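Local coordinates for protein homospermidine synthase (PDB 2PH5) that binds NAD and probably acts as a homospermidine synthase, making the polyamine homospermidine, at residues D209-Y214 / N390-Q395; G220-T225 / R328-E333. All blocks are in the same frame, centred on the assembly; numbering follows the deposited sequence.

Contact 1 of 2, residues D209-Y214 / N390-Q395; sequences DSQVTY and NATSLQ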
loop_
_atom_site.group_PDB
_atom_site.type_symbol
_atom_site.label_atom_id
_atom_site.label_comp_id
_atom_site.label_asym_id
_atom_site.label_seq_id
_atom_site.Cartn_x
_atom_site.Cartn_y
_atom_site.Cartn_z
ATOM N N ASP A 209 1.307 7.100 -11.551
ATOM C CA ASP A 209 0.129 7.938 -11.348
ATOM C C ASP A 209 0.209 8.548 -9.958
ATOM O O ASP A 209 0.187 7.829 -8.953
ATOM C CB ASP A 209 -1.138 7.080 -11.451
ATOM C CG ASP A 209 -2.389 7.895 -11.753
ATOM O OD1 ASP A 209 -2.541 9.018 -11.219
ATOM O OD2 ASP A 209 -3.237 7.395 -12.521
ATOM N N SER A 210 0.297 9.876 -9.905
ATOM C CA SER A 210 0.374 10.593 -8.634
ATOM C C SER A 210 -0.890 11.413 -8.360
ATOM O O SER A 210 -0.890 12.284 -7.495
ATOM C CB SER A 210 1.598 11.525 -8.617
ATOM O OG SER A 210 1.503 12.546 -9.598
ATOM N N GLN A 211 -1.969 11.148 -9.087
ATOM C CA GLN A 211 -3.191 11.908 -8.861
ATOM C C GLN A 211 -3.782 11.599 -7.483
ATOM O O GLN A 211 -4.073 10.445 -7.177
ATOM C CB GLN A 211 -4.205 11.620 -9.979
ATOM C CG GLN A 211 -3.627 11.955 -11.367
ATOM C CD GLN A 211 -4.509 11.526 -12.524
ATOM O OE1 GLN A 211 -5.447 12.243 -12.918
ATOM N NE2 GLN A 211 -4.218 10.345 -13.081
ATOM N N VAL A 212 -3.911 12.629 -6.645
ATOM C CA VAL A 212 -4.485 12.477 -5.309
ATOM C C VAL A 212 -5.904 13.027 -5.330
ATOM O O VAL A 212 -6.279 13.741 -6.260
ATOM C CB VAL A 212 -3.685 13.232 -4.225
ATOM C CG1 VAL A 212 -2.343 12.564 -4.020
ATOM C CG2 VAL A 212 -3.521 14.691 -4.611
ATOM N N THR A 213 -6.680 12.729 -4.293
ATOM C CA THR A 213 -8.071 13.155 -4.272
ATOM C C THR A 213 -8.642 13.642 -2.950
ATOM O O THR A 213 -8.012 13.547 -1.899
ATOM C CB THR A 213 -8.973 12.010 -4.690
ATOM O OG1 THR A 213 -8.809 10.943 -3.752
ATOM C CG2 THR A 213 -8.623 11.517 -6.084
ATOM N N TYR A 214 -9.872 14.143 -3.033
ATOM C CA TYR A 214 -10.619 14.621 -1.886
ATOM C C TYR A 214 -12.117 14.475 -2.188
ATOM O O TYR A 214 -12.591 14.875 -3.248
ATOM C CB TYR A 214 -10.293 16.087 -1.591
ATOM C CG TYR A 214 -11.150 16.637 -0.477
ATOM C CD1 TYR A 214 -10.851 16.370 0.867
ATOM C CD2 TYR A 214 -12.323 17.332 -0.764
ATOM C CE1 TYR A 214 -11.713 16.778 1.894
ATOM C CE2 TYR A 214 -13.184 17.738 0.248
ATOM C CZ TYR A 214 -12.878 17.454 1.569
ATOM O OH TYR A 214 -13.772 17.809 2.542
ATOM N N ASN A 390 -9.316 13.216 -16.855
ATOM C CA ASN A 390 -8.303 13.350 -15.831
ATOM C C ASN A 390 -7.017 13.080 -16.602
ATOM O O ASN A 390 -7.063 12.811 -17.800
ATOM C CB ASN A 390 -8.483 12.355 -14.665
ATOM C CG ASN A 390 -8.598 10.908 -15.113
ATOM O OD1 ASN A 390 -7.822 10.424 -15.946
ATOM N ND2 ASN A 390 -9.560 10.197 -14.534
ATOM N N ALA A 391 -5.879 13.173 -15.927
ATOM C CA ALA A 391 -4.597 12.949 -16.568
ATOM C C ALA A 391 -4.562 11.614 -17.312
ATOM O O ALA A 391 -4.151 11.552 -18.470
ATOM C CB ALA A 391 -3.491 13.002 -15.528
ATOM N N THR A 392 -5.010 10.558 -16.641
ATOM C CA THR A 392 -5.024 9.208 -17.203
ATOM C C THR A 392 -5.928 9.059 -18.417
ATOM O O THR A 392 -5.471 8.639 -19.480
ATOM C CB THR A 392 -5.465 8.172 -16.137
ATOM O OG1 THR A 392 -4.645 8.316 -14.971
ATOM C CG2 THR A 392 -5.335 6.752 -16.671
ATOM N N SER A 393 -7.205 9.393 -18.267
ATOM C CA SER A 393 -8.128 9.249 -19.385
ATOM C C SER A 393 -7.679 10.049 -20.606
ATOM O O SER A 393 -7.705 9.540 -21.730
ATOM C CB SER A 393 -9.543 9.676 -18.979
ATOM O OG SER A 393 -9.597 11.057 -18.678
ATOM N N LEU A 394 -7.254 11.292 -20.387
ATOM C CA LEU A 394 -6.827 12.146 -21.493
ATOM C C LEU A 394 -5.695 11.557 -22.326
ATOM O O LEU A 394 -5.637 11.766 -23.537
ATOM C CB LEU A 394 -6.410 13.538 -20.997
ATOM C CG LEU A 394 -6.149 14.543 -22.133
ATOM C CD1 LEU A 394 -7.366 14.558 -23.063
ATOM C CD2 LEU A 394 -5.894 15.946 -21.570
ATOM N N GLN A 395 -4.796 10.818 -21.692
ATOM C CA GLN A 395 -3.695 10.241 -22.442
ATOM C C GLN A 395 -4.208 9.092 -23.305
ATOM O O GLN A 395 -3.657 8.806 -24.371
ATOM C CB GLN A 395 -2.600 9.741 -21.499
ATOM C CG GLN A 395 -1.922 10.829 -20.710
ATOM C CD GLN A 395 -0.989 10.272 -19.644
ATOM O OE1 GLN A 395 -1.386 9.439 -18.834
ATOM N NE2 GLN A 395 0.257 10.735 -19.641
#
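The capped N-terminus of helix 391-408 meets the break near the end of strand 202-213 of the mixed sheet, where Gln-211 inserts its amide between Asp-209 and the first turn of the helix. Beyond CG the chain of Gln-211 runs extended (chi2 173°), which carries its carboxamide up to the helix start, where it bonds through both ends. OE1 accepts from the backbone N of Ala-391 at 3.2 Å, but the donor stands above the carbonyl plane, 41° out of it, and the hydrogen bond is bent (135° at the hydrogen); the methyl of Ala-391 lies against the same oxygen, with CB 3.3 Å from OE1. At the other end, NE2 of Gln-211 donates to OG1 of Thr-392 at 2.8 Å, with that oxygen in the amide plane, though this bond is bent as well. NE2 also gives a bond to OD1 of Asp-209 (2.8 Å), reaching it on the syn side of the carboxylate. The backbone N of Gln-211 meets OD1 nearly along its C-O axis, an Asx turn that fixes the carboxylate beside the amide. OD2 of Asp-209 lies 3.0 Å from OG1 of Thr-392 and is hydrogen-bonded to Thr-225 OG1, while Thr-392 OG1 is also bonded to Asp-357 OD2. At the helix start, the N-cap Asn-390 and Ser-393 form a capping box, in which N of Ser-393 donates to OD1 of Asn-390 at 2.6 Å and N of Asn-390 to OG of Ser-393. The Thr-392 side chain sits about 7 Å from the bound NAD. Bonds at both ends of the Gln-211 amide fix its orientation, and Thr-392 OG1, accepting from NE2, has a single proton to give among its other oxygen neighbours.

Contact 2 of 2, residues G220-T225 / R328-E333; sequences GEFVNT and RLSIFE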
loop_
_atom_site.group_PDB
_atom_site.type_symbol
_atom_site.label_atom_id
_atom_site.label_comp_id
_atom_site.label_asym_id
_atom_site.label_seq_id
_atom_site.Cartn_x
_atom_site.Cartn_y
_atom_site.Cartn_z
ATOM N N GLY A 220 -14.033 -0.596 1.568
ATOM C CA GLY A 220 -14.993 -1.314 0.750
ATOM C C GLY A 220 -15.156 -0.876 -0.685
ATOM O O GLY A 220 -16.170 -1.175 -1.309
ATOM N N GLU A 221 -14.172 -0.178 -1.231
ATOM C CA GLU A 221 -14.303 0.263 -2.608
ATOM C C GLU A 221 -12.955 0.283 -3.291
ATOM O O GLU A 221 -11.936 0.562 -2.664
ATOM C CB GLU A 221 -14.917 1.661 -2.651
ATOM C CG GLU A 221 -13.948 2.771 -2.286
ATOM C CD GLU A 221 -14.596 4.149 -2.284
ATOM O OE1 GLU A 221 -15.558 4.354 -3.059
ATOM O OE2 GLU A 221 -14.133 5.027 -1.516
ATOM N N PHE A 222 -12.950 -0.030 -4.580
ATOM C CA PHE A 222 -11.717 -0.001 -5.347
ATOM C C PHE A 222 -11.745 1.320 -6.126
ATOM O O PHE A 222 -12.614 1.536 -6.973
ATOM C CB PHE A 222 -11.647 -1.203 -6.292
ATOM C CG PHE A 222 -10.264 -1.483 -6.810
ATOM C CD1 PHE A 222 -9.706 -0.692 -7.815
ATOM C CD2 PHE A 222 -9.500 -2.524 -6.275
ATOM C CE1 PHE A 222 -8.409 -0.932 -8.282
ATOM C CE2 PHE A 222 -8.202 -2.771 -6.734
ATOM C CZ PHE A 222 -7.654 -1.975 -7.742
ATOM N N VAL A 223 -10.804 2.206 -5.810
ATOM C CA VAL A 223 -10.721 3.515 -6.445
ATOM C C VAL A 223 -9.537 3.593 -7.411
ATOM O O VAL A 223 -8.419 3.181 -7.088
ATOM C CB VAL A 223 -10.610 4.624 -5.365
ATOM C CG1 VAL A 223 -10.758 6.007 -5.992
ATOM C CG2 VAL A 223 -11.696 4.420 -4.321
ATOM N N ASN A 224 -9.789 4.122 -8.605
ATOM C CA ASN A 224 -8.746 4.212 -9.612
ATOM C C ASN A 224 -9.018 5.336 -10.598
ATOM O O ASN A 224 -10.155 5.781 -10.766
ATOM C CB ASN A 224 -8.624 2.872 -10.342
ATOM C CG ASN A 224 -7.385 2.788 -11.220
ATOM O OD1 ASN A 224 -6.359 3.407 -10.936
ATOM N ND2 ASN A 224 -7.475 2.002 -12.288
ATOM N N THR A 225 -7.961 5.807 -11.242
ATOM C CA THR A 225 -8.096 6.882 -12.200
ATOM C C THR A 225 -8.728 6.380 -13.484
ATOM O O THR A 225 -9.105 7.168 -14.349
ATOM C CB THR A 225 -6.741 7.519 -12.465
ATOM O OG1 THR A 225 -5.779 6.498 -12.746
ATOM C CG2 THR A 225 -6.296 8.303 -11.221
ATOM N N ARG A 328 -3.480 2.191 -4.903
ATOM C CA ARG A 328 -2.490 1.439 -4.136
ATOM C C ARG A 328 -3.180 0.899 -2.907
ATOM O O ARG A 328 -3.032 -0.275 -2.557
ATOM C CB ARG A 328 -1.329 2.330 -3.714
ATOM C CG ARG A 328 -0.554 2.889 -4.877
ATOM C CD ARG A 328 0.418 3.982 -4.430
ATOM N NE ARG A 328 0.710 4.870 -5.547
ATOM C CZ ARG A 328 1.337 6.033 -5.446
ATOM N NH1 ARG A 328 1.539 6.762 -6.540
ATOM N NH2 ARG A 328 1.762 6.457 -4.260
ATOM N N LEU A 329 -3.947 1.766 -2.261
ATOM C CA LEU A 329 -4.698 1.383 -1.080
ATOM C C LEU A 329 -5.721 0.331 -1.501
ATOM O O LEU A 329 -5.992 -0.609 -0.759
ATOM C CB LEU A 329 -5.422 2.600 -0.485
ATOM C CG LEU A 329 -4.571 3.743 0.070
ATOM C CD1 LEU A 329 -5.460 4.921 0.466
ATOM C CD2 LEU A 329 -3.786 3.264 1.272
ATOM N N SER A 330 -6.284 0.490 -2.697
ATOM C CA SER A 330 -7.280 -0.453 -3.194
ATOM C C SER A 330 -6.713 -1.854 -3.369
ATOM O O SER A 330 -7.294 -2.834 -2.899
ATOM C CB SER A 330 -7.870 0.042 -4.516
ATOM O OG SER A 330 -8.672 1.191 -4.310
ATOM N N ILE A 331 -5.582 -1.946 -4.057
ATOM C CA ILE A 331 -4.923 -3.229 -4.264
ATOM C C ILE A 331 -4.589 -3.844 -2.896
ATOM O O ILE A 331 -4.810 -5.036 -2.675
ATOM C CB ILE A 331 -3.642 -3.036 -5.100
ATOM C CG1 ILE A 331 -4.034 -2.718 -6.550
ATOM C CG2 ILE A 331 -2.754 -4.267 -5.009
ATOM C CD1 ILE A 331 -2.902 -2.174 -7.394
ATOM N N PHE A 332 -4.071 -3.025 -1.982
ATOM C CA PHE A 332 -3.730 -3.492 -0.640
ATOM C C PHE A 332 -4.961 -4.134 0.012
ATOM O O PHE A 332 -4.876 -5.235 0.568
ATOM C CB PHE A 332 -3.204 -2.320 0.204
ATOM C CG PHE A 332 -2.910 -2.670 1.643
ATOM C CD1 PHE A 332 -3.923 -2.639 2.605
ATOM C CD2 PHE A 332 -1.617 -3.013 2.043
ATOM C CE1 PHE A 332 -3.654 -2.942 3.946
ATOM C CE2 PHE A 332 -1.341 -3.319 3.384
ATOM C CZ PHE A 332 -2.364 -3.281 4.334
ATOM N N GLU A 333 -6.103 -3.452 -0.081
ATOM C CA GLU A 333 -7.360 -3.936 0.485
ATOM C C GLU A 333 -7.856 -5.196 -0.241
ATOM O O GLU A 333 -8.461 -6.072 0.378
ATOM C CB GLU A 333 -8.412 -2.815 0.422
ATOM C CG GLU A 333 -9.829 -3.203 0.823
ATOM C CD GLU A 333 -10.790 -2.009 0.814
ATOM O OE1 GLU A 333 -10.853 -1.290 -0.211
ATOM O OE2 GLU A 333 -11.489 -1.787 1.836
#
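Strand 221-224, which pairs in parallel with strand 344-347, packs on helix 325-336, with Ser-330 facing the strand. The axes of the two short segments run roughly antiparallel and approach to 7.1 Å. Ser-330 works with both its side-chain atoms. Its CB sits over the centre of the Phe-222 ring, 3.5 Å from the centroid and 9° off the ring normal, a CH-pi contact. Its OG, turned beside its own backbone N, accepts from the strand amide, Val-223 N, at 2.8 Å, and is also bonded to Asp-326 O one helical turn back. With CG anti to the backbone N (chi1 -163°), Phe-222 lays its ring flat across the helix over Ser-330, so that CZ reaches CG1 of Ile-331 at 3.9 Å. Helix 228-236 adds Ala-228, Leu-231 and Ile-232 to the packing round this ring. From the helix, Glu-333 reaches with an extended chain, CG anti to the backbone N, to the loop residue Gly-220 just before the strand. Its OE1 forms a salt bridge with Lys-217, which probably offsets the nearby carbonyl oxygen of Glu-221. OE2 takes an almost straight bond from Gly-220 N, 2.8 Å long and entering on the syn side, 26° out of the carboxylate plane.

In the fold
Both contacts belong to the part of the chain related to the saccharopine dehydrogenase C-terminal domain, and Thr-225, at the end of segment 220-225, joins them: its OG1 is 2.7 Å from Asp-209 OD2 and its O 3.1 Å from Asn-390 ND2. Contact 1 is buried throughout and closer to the bound NAD; a network of side-chain polar groups dominates it. Contact 2, about 20 Å from the chain centre against 15 Å, buries more surface and combines ring packing with bonds to backbone amides, with the exposed Gly-220 at its margin. Strands 202-213 and 221-224 follow one another in the chain, and contact 2 is nested inside the loop that contact 1 closes. Segments of both contacts also touch the second subunit.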